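Local coordinates for protein Exo-beta-1,4-mannosidase (Rhizomucor miehei, PDB 4LYP) that probably removes terminal non-reducing beta-D-mannose residues from beta-mannosides, as a family 5 glycoside hydrolase, and also has transglycosylation activity, at residues 395-400 against 422-427; 388-393 against 411-416; 250-255 against 282-287. All coordinates share one frame; numbering follows the deposited sequence.

Contact 1 of 3, residues 395-400 against 422-427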
# COMPACT_ATOMS: atom_id res chain seq x y z
N GLU A 395 4.92 12.05 -12.22
CA GLU A 395 5.07 13.42 -12.70
C GLU A 395 4.95 14.41 -11.55
O GLU A 395 5.24 15.61 -11.74
CB GLU A 395 4.05 13.70 -13.77
CG GLU A 395 4.19 12.83 -14.99
CD GLU A 395 5.47 13.14 -15.75
OE1 GLU A 395 5.59 14.26 -16.32
OE2 GLU A 395 6.40 12.37 -15.63
N GLY A 396 4.47 14.01 -10.38
CA GLY A 396 4.40 14.95 -9.25
C GLY A 396 5.78 15.32 -8.77
O GLY A 396 6.74 14.56 -8.97
N ARG A 397 5.94 16.48 -8.11
CA ARG A 397 7.21 16.88 -7.56
C ARG A 397 6.95 17.63 -6.28
O ARG A 397 5.96 18.44 -6.20
CB ARG A 397 7.98 17.85 -8.52
CG ARG A 397 8.40 17.18 -9.83
CD ARG A 397 9.57 16.17 -9.62
NE ARG A 397 10.06 15.61 -10.90
CZ ARG A 397 9.46 14.64 -11.60
NH1 ARG A 397 8.35 14.08 -11.19
NH2 ARG A 397 10.05 14.09 -12.68
N SER A 398 7.81 17.51 -5.29
CA SER A 398 7.57 18.15 -3.99
C SER A 398 7.70 19.65 -4.06
O SER A 398 7.31 20.33 -3.08
CB SER A 398 8.52 17.57 -2.99
OG SER A 398 9.87 17.73 -3.39
N THR A 399 8.25 20.21 -5.16
CA THR A 399 8.41 21.66 -5.29
C THR A 399 7.17 22.27 -5.95
O THR A 399 7.13 23.50 -6.06
CB THR A 399 9.66 21.92 -6.17
OG1 THR A 399 9.49 21.21 -7.41
CG2 THR A 399 10.94 21.54 -5.46
N TYR A 400 6.19 21.50 -6.37
CA TYR A 400 5.02 22.05 -7.08
C TYR A 400 3.97 22.57 -6.11
O TYR A 400 3.86 22.10 -4.95
CB TYR A 400 4.41 20.94 -7.94
CG TYR A 400 5.22 20.54 -9.13
CD1 TYR A 400 4.80 19.40 -9.86
CD2 TYR A 400 6.35 21.24 -9.60
CE1 TYR A 400 5.51 18.98 -11.02
CE2 TYR A 400 7.06 20.81 -10.73
CZ TYR A 400 6.63 19.70 -11.41
OH TYR A 400 7.35 19.27 -12.52
N SER A 422 9.10 9.40 -2.42
CA SER A 422 8.64 9.26 -3.83
C SER A 422 9.77 8.88 -4.71
O SER A 422 10.88 9.42 -4.68
CB SER A 422 8.11 10.59 -4.30
OG SER A 422 6.81 10.88 -3.79
N VAL A 423 9.43 7.99 -5.66
CA VAL A 423 10.27 7.73 -6.84
C VAL A 423 9.67 8.51 -7.98
O VAL A 423 8.56 8.24 -8.43
CB VAL A 423 10.24 6.22 -7.19
CG1 VAL A 423 11.04 5.96 -8.49
CG2 VAL A 423 10.85 5.35 -6.08
N TYR A 424 10.44 9.51 -8.50
CA TYR A 424 9.94 10.32 -9.60
C TYR A 424 10.22 9.63 -10.93
O TYR A 424 11.12 8.78 -11.05
CB TYR A 424 10.57 11.71 -9.57
CG TYR A 424 10.28 12.44 -8.29
CD1 TYR A 424 8.96 12.72 -7.91
CD2 TYR A 424 11.30 12.85 -7.47
CE1 TYR A 424 8.67 13.43 -6.76
CE2 TYR A 424 11.05 13.55 -6.30
CZ TYR A 424 9.70 13.88 -5.96
OH TYR A 424 9.42 14.64 -4.83
N SER A 425 9.47 10.07 -11.97
CA SER A 425 9.57 9.43 -13.28
C SER A 425 10.95 9.38 -13.88
O SER A 425 11.23 8.45 -14.65
CB SER A 425 8.65 10.19 -14.24
OG SER A 425 9.00 11.55 -14.27
N ASN A 426 11.79 10.34 -13.54
CA ASN A 426 13.17 10.35 -14.08
C ASN A 426 14.25 10.20 -13.01
O ASN A 426 15.39 10.48 -13.27
CB ASN A 426 13.38 11.65 -14.89
CG ASN A 426 13.23 12.89 -14.00
OD1 ASN A 426 12.76 12.82 -12.89
ND2 ASN A 426 13.61 14.04 -14.50
N ASP A 427 13.89 9.63 -11.85
CA ASP A 427 14.90 9.33 -10.85
C ASP A 427 15.82 8.22 -11.36
O ASP A 427 15.42 7.35 -12.17
CB ASP A 427 14.25 8.93 -9.53
CG ASP A 427 13.84 10.13 -8.70
OD1 ASP A 427 14.16 11.31 -9.03
OD2 ASP A 427 13.19 9.89 -7.62

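Contact 2 of 3, residues 388-393 against 411-416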
# COMPACT_ATOMS: atom_id res chain seq x y z
N ASN A 388 6.37 -4.38 -3.49
CA ASN A 388 5.79 -3.12 -4.00
C ASN A 388 6.57 -2.01 -3.34
O ASN A 388 6.41 -1.73 -2.13
CB ASN A 388 4.30 -2.95 -3.66
CG ASN A 388 3.44 -4.07 -4.13
OD1 ASN A 388 3.50 -5.18 -3.62
ND2 ASN A 388 2.59 -3.79 -5.14
N PHE A 389 7.49 -1.33 -4.07
CA PHE A 389 8.20 -0.20 -3.47
C PHE A 389 7.19 0.91 -3.13
O PHE A 389 6.14 1.06 -3.77
CB PHE A 389 9.31 0.31 -4.39
CG PHE A 389 8.83 0.92 -5.67
CD1 PHE A 389 8.57 2.30 -5.75
CD2 PHE A 389 8.63 0.19 -6.83
CE1 PHE A 389 8.07 2.91 -6.90
CE2 PHE A 389 8.16 0.76 -7.99
CZ PHE A 389 7.91 2.12 -8.04
N TRP A 390 7.54 1.65 -2.06
CA TRP A 390 6.70 2.78 -1.59
C TRP A 390 7.51 4.05 -1.82
O TRP A 390 8.50 4.25 -1.15
CB TRP A 390 6.38 2.61 -0.12
CG TRP A 390 5.57 3.78 0.36
CD1 TRP A 390 6.00 5.09 0.61
CD2 TRP A 390 4.14 3.79 0.55
NE1 TRP A 390 4.94 5.88 0.93
CE2 TRP A 390 3.76 5.14 0.88
CE3 TRP A 390 3.13 2.80 0.45
CZ2 TRP A 390 2.43 5.50 1.17
CZ3 TRP A 390 1.80 3.17 0.71
CH2 TRP A 390 1.47 4.51 1.07
N ALA A 391 7.10 4.87 -2.83
CA ALA A 391 5.91 4.73 -3.66
C ALA A 391 6.22 5.52 -4.95
O ALA A 391 7.12 6.34 -4.98
CB ALA A 391 4.65 5.27 -3.00
N TYR A 392 5.43 5.27 -5.99
CA TYR A 392 5.70 5.94 -7.26
C TYR A 392 5.14 7.36 -7.24
O TYR A 392 3.97 7.56 -7.02
CB TYR A 392 5.13 5.15 -8.43
CG TYR A 392 5.62 5.69 -9.77
CD1 TYR A 392 6.99 5.76 -10.03
CD2 TYR A 392 4.74 6.14 -10.74
CE1 TYR A 392 7.45 6.24 -11.23
CE2 TYR A 392 5.21 6.61 -11.98
CZ TYR A 392 6.59 6.66 -12.19
OH TYR A 392 7.10 7.17 -13.36
N GLY A 393 6.01 8.33 -7.45
CA GLY A 393 5.61 9.75 -7.54
C GLY A 393 5.31 10.20 -8.92
O GLY A 393 4.56 11.17 -9.12
N GLY A 411 4.03 10.36 -4.22
CA GLY A 411 3.98 9.09 -3.50
C GLY A 411 3.93 9.22 -1.96
O GLY A 411 3.78 8.18 -1.31
N ASP A 412 4.11 10.42 -1.43
CA ASP A 412 4.12 10.66 0.00
C ASP A 412 2.78 11.18 0.45
O ASP A 412 2.35 12.25 -0.02
CB ASP A 412 5.23 11.65 0.36
CG ASP A 412 6.55 11.15 -0.21
OD1 ASP A 412 7.10 10.17 0.31
OD2 ASP A 412 7.02 11.73 -1.24
N PRO A 413 2.06 10.51 1.35
CA PRO A 413 0.76 11.05 1.80
C PRO A 413 0.94 12.31 2.63
O PRO A 413 2.04 12.64 3.08
CB PRO A 413 0.16 9.86 2.62
CG PRO A 413 0.94 8.64 2.24
CD PRO A 413 2.33 9.17 1.93
N PRO A 414 -0.18 13.02 2.86
CA PRO A 414 -0.08 14.41 3.37
C PRO A 414 0.15 14.48 4.89
O PRO A 414 0.12 15.58 5.43
CB PRO A 414 -1.38 15.02 2.98
CG PRO A 414 -2.35 13.87 2.85
CD PRO A 414 -1.52 12.73 2.26
N HIS A 415 0.39 13.36 5.54
CA HIS A 415 0.86 13.36 6.92
C HIS A 415 2.41 13.37 6.99
O HIS A 415 2.95 13.41 8.11
CB HIS A 415 0.31 12.21 7.73
CG HIS A 415 0.91 10.89 7.34
ND1 HIS A 415 1.12 10.56 6.01
CD2 HIS A 415 1.38 9.86 8.12
CE1 HIS A 415 1.69 9.35 5.99
NE2 HIS A 415 1.85 8.92 7.24
N GLU A 416 3.08 13.34 5.83
CA GLU A 416 4.53 13.28 5.75
C GLU A 416 5.02 14.34 4.84
O GLU A 416 4.30 14.83 3.97
CB GLU A 416 4.90 11.89 5.14
CG GLU A 416 4.80 10.80 6.19
CD GLU A 416 4.88 9.39 5.66
OE1 GLU A 416 4.88 9.14 4.44
OE2 GLU A 416 5.03 8.48 6.52
O HOH W 1 5.76 8.38 1.95

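Contact 3 of 3, residues 250-255 against 282-287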
# COMPACT_ATOMS: atom_id res chain seq x y z
N ILE A 250 -13.13 -10.01 10.04
CA ILE A 250 -13.17 -9.13 8.88
C ILE A 250 -12.75 -9.88 7.64
O ILE A 250 -13.30 -9.68 6.56
CB ILE A 250 -12.38 -7.82 9.09
CG1 ILE A 250 -12.73 -6.99 10.31
CG2 ILE A 250 -12.59 -6.91 7.84
CD1 ILE A 250 -14.19 -6.54 10.29
N SER A 251 -11.71 -10.75 7.76
CA SER A 251 -11.29 -11.49 6.55
C SER A 251 -12.44 -12.36 6.01
O SER A 251 -12.61 -12.49 4.83
CB SER A 251 -10.05 -12.31 6.83
OG SER A 251 -10.29 -13.36 7.80
N THR A 252 -13.21 -12.97 6.92
CA THR A 252 -14.30 -13.86 6.51
C THR A 252 -15.40 -13.02 5.86
O THR A 252 -15.98 -13.41 4.85
CB THR A 252 -14.83 -14.61 7.75
OG1 THR A 252 -13.81 -15.47 8.15
CG2 THR A 252 -16.11 -15.46 7.42
N PHE A 253 -15.69 -11.83 6.41
CA PHE A 253 -16.67 -10.92 5.82
C PHE A 253 -16.26 -10.57 4.39
O PHE A 253 -17.05 -10.61 3.46
CB PHE A 253 -16.81 -9.64 6.66
CG PHE A 253 -17.75 -8.65 6.11
CD1 PHE A 253 -19.11 -8.73 6.40
CD2 PHE A 253 -17.32 -7.64 5.24
CE1 PHE A 253 -20.00 -7.77 5.85
CE2 PHE A 253 -18.20 -6.76 4.70
CZ PHE A 253 -19.53 -6.81 5.01
N ILE A 254 -14.97 -10.19 4.22
CA ILE A 254 -14.48 -9.77 2.92
C ILE A 254 -14.55 -10.95 1.91
O ILE A 254 -15.00 -10.75 0.79
CB ILE A 254 -13.02 -9.24 3.02
CG1 ILE A 254 -13.03 -7.94 3.77
CG2 ILE A 254 -12.36 -9.08 1.67
CD1 ILE A 254 -11.64 -7.46 4.14
N LYS A 255 -14.14 -12.14 2.36
CA LYS A 255 -14.14 -13.30 1.48
C LYS A 255 -15.56 -13.66 1.05
O LYS A 255 -15.84 -13.93 -0.13
CB LYS A 255 -13.49 -14.48 2.20
CG LYS A 255 -13.44 -15.72 1.32
CD LYS A 255 -12.54 -15.74 0.13
CE LYS A 255 -11.11 -15.71 0.52
NZ LYS A 255 -10.14 -15.92 -0.68
N HIS A 282 -5.22 -17.53 9.49
CA HIS A 282 -6.66 -17.53 9.36
C HIS A 282 -7.02 -18.12 8.03
O HIS A 282 -6.31 -17.84 7.03
CB HIS A 282 -7.27 -16.11 9.45
CG HIS A 282 -6.96 -15.44 10.78
ND1 HIS A 282 -7.61 -15.74 11.92
CD2 HIS A 282 -5.98 -14.57 11.11
CE1 HIS A 282 -7.06 -15.09 12.94
NE2 HIS A 282 -6.02 -14.35 12.44
N LYS A 283 -8.13 -18.85 7.95
CA LYS A 283 -8.50 -19.47 6.71
C LYS A 283 -8.64 -18.42 5.57
O LYS A 283 -8.38 -18.72 4.38
CB LYS A 283 -9.86 -20.21 6.88
CG LYS A 283 -10.39 -20.88 5.60
CD LYS A 283 -11.56 -21.76 5.91
CE LYS A 283 -11.96 -22.68 4.73
NZ LYS A 283 -10.84 -23.23 3.92
N ASN A 284 -9.19 -17.25 5.90
CA ASN A 284 -9.53 -16.27 4.86
C ASN A 284 -8.49 -15.18 4.76
O ASN A 284 -8.78 -14.11 4.20
CB ASN A 284 -10.94 -15.73 5.05
CG ASN A 284 -11.92 -16.83 4.87
OD1 ASN A 284 -11.85 -17.54 3.88
ND2 ASN A 284 -12.84 -17.03 5.85
N ILE A 285 -7.27 -15.43 5.25
CA ILE A 285 -6.11 -14.62 4.88
C ILE A 285 -5.28 -15.47 3.95
O ILE A 285 -4.67 -16.46 4.39
CB ILE A 285 -5.33 -14.11 6.11
CG1 ILE A 285 -6.18 -13.18 6.98
CG2 ILE A 285 -4.00 -13.45 5.66
CD1 ILE A 285 -6.50 -11.82 6.38
N ASP A 286 -5.24 -15.15 2.66
CA ASP A 286 -4.64 -16.04 1.69
C ASP A 286 -3.16 -15.93 1.56
O ASP A 286 -2.48 -16.88 1.16
CB ASP A 286 -5.29 -15.77 0.31
CG ASP A 286 -6.73 -16.19 0.29
OD1 ASP A 286 -7.00 -17.41 0.42
OD2 ASP A 286 -7.61 -15.30 0.14
N TYR A 287 -2.60 -14.75 1.86
CA TYR A 287 -1.18 -14.55 1.73
C TYR A 287 -0.71 -13.58 2.78
O TYR A 287 -1.57 -13.00 3.48
CB TYR A 287 -0.70 -14.14 0.31
CG TYR A 287 -1.16 -12.76 -0.09
CD1 TYR A 287 -2.40 -12.53 -0.68
CD2 TYR A 287 -0.29 -11.66 0.06
CE1 TYR A 287 -2.80 -11.25 -1.14
CE2 TYR A 287 -0.63 -10.38 -0.39
CZ TYR A 287 -1.88 -10.19 -0.96
OH TYR A 287 -2.27 -8.94 -1.41
O HOH W 2 -10.43 -16.24 8.26

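Contact 1 of 3, residues 395-400 against 422-427
With CG beside the backbone N (chi1 -66°), the R397 chain bends at chi2 (-72°), which carries the guanidinium toward Y424 and S425. On the way CD lies over the face of the Y424 ring, 4.0 Å from its centroid, in a CH-pi contact. Beyond it the guanidinium has CB of Y424 over one face, its plane tilted 34° from the ring. NH2 then donates in the guanidinium plane to OG of S425, 3.2 Å away and nearly straight, while NH1 turns back to O of G396 at 2.8 Å and also bonds to O of G394. S425 OG in turn donates to OE2 of E395 at 3.0 Å, meeting it nearly along its C-O axis; Q87 of helix 78-90 holds the same carboxylate oxygen. At the far end of the ring, N of S398 makes a weak bond to OH of Y424 (3.3 Å). The S425 hydroxyl thus bridges a guanidinium and a carboxylate, accepting from one and donating to the other, which probably favours the ionised form of E395, and the in-plane bonds of R397 fix its guanidinium in rotation where the 395-400 loop meets the turn after strand 423-424.

Contact 2 of 3, residues 388-393 against 411-416
The peptide between W390 and A391 is cis, and beyond this kink CA of G393 comes within 4.4 Å of CA of G411, the nearest pair of CA atoms. G411 fits against the backbone of 391-393, its O lying 3.5 Å from CB of A391 and accepting a hydrogen bond from NE1 of W63. With CG anti to the backbone N (chi1 178°), the W390 indole reaches toward P413, which comes from the opposite direction and meets the ring edge, its CG 3.6 Å from CZ2 of the tryptophan. In the ring plane NE1 of W390 donates to a water at 2.8 Å, and that water donates in turn to OD1 of D412 (2.8 Å) and to OE1 of E416 (2.7 Å). It probably helps place E416, part of a guanidine-binding pocket with W153, E238, W293 and N296; OE2 of E416 bonds to a Tris molecule, probably from the crystallisation liquor. A cis peptide after this tryptophan is a familiar feature of family 5 active sites. Strand 386-394 lies between strands 53-61 and 333-338 of the barrel, its end pairs in parallel with the short strand 423-424, and W155 stacks on H415.

Contact 3 of 3, residues 250-255 against 282-287
Two polar contacts, one of them a salt bridge, join K255 and T252 of the helix to D286 and N284. K255 and D286 approach from opposite directions, and NZ of the lysine meets OD2 of the aspartate on its syn side at 2.7 Å. Both atoms have further partners: NZ also bonds to O of H261, and OD2 takes N of V263. The lysine starts anti to its backbone N (chi1 -179°) and then bends at chi2 and chi3, which curls its methylenes past the N284 amide, CG lying 3.5 Å from OD1. The other amide branch is the donor: ND2 of N284 gives a hydrogen bond to OG1 of T252 at 2.9 Å, with OG1 near the amide plane. A water adds a third link, accepting from N of N284 (2.9 Å) and donating to OG of S251 (2.9 Å), with a weak, longer bond to OG1 of T252. Within the helix, S251 OG also bonds to O of F247 and T252 OG1 to O of E248. S251 supplies van der Waals contact: its CB touches CD1 of I285 at 3.6 Å and also lies near O of N284. The type I turn from H282 to I285 is thus seated on helix 244-257, just before strand 288-292. D286 also pairs through its backbone with V263 of strand 262-264, and helix 197-213 packs against I250 and F253.

Overall arrangement
From the N terminus, contact 3 comes first: helix 244-257 meets the loop after helix 273-280, closing a span that holds strand 262-264 and helix 273-280 and ends just before strand 288-292 of the TIM barrel. Contacts 2 and 1 follow in series and cross, their segments alternating: 388-393, 395-400, 411-416, 422-427. Contact 1 brings the start of the loop against strand 423-424 and the turn after it; contact 2 brings the later part of the loop against strand 386-394. They touch directly, S422 with D412 and V423 with G393. Contact 2 reaches one guanidine pocket through E416. Contact 3 is on the opposite side of the chain's centre from contact 1, about 36 Å between centres.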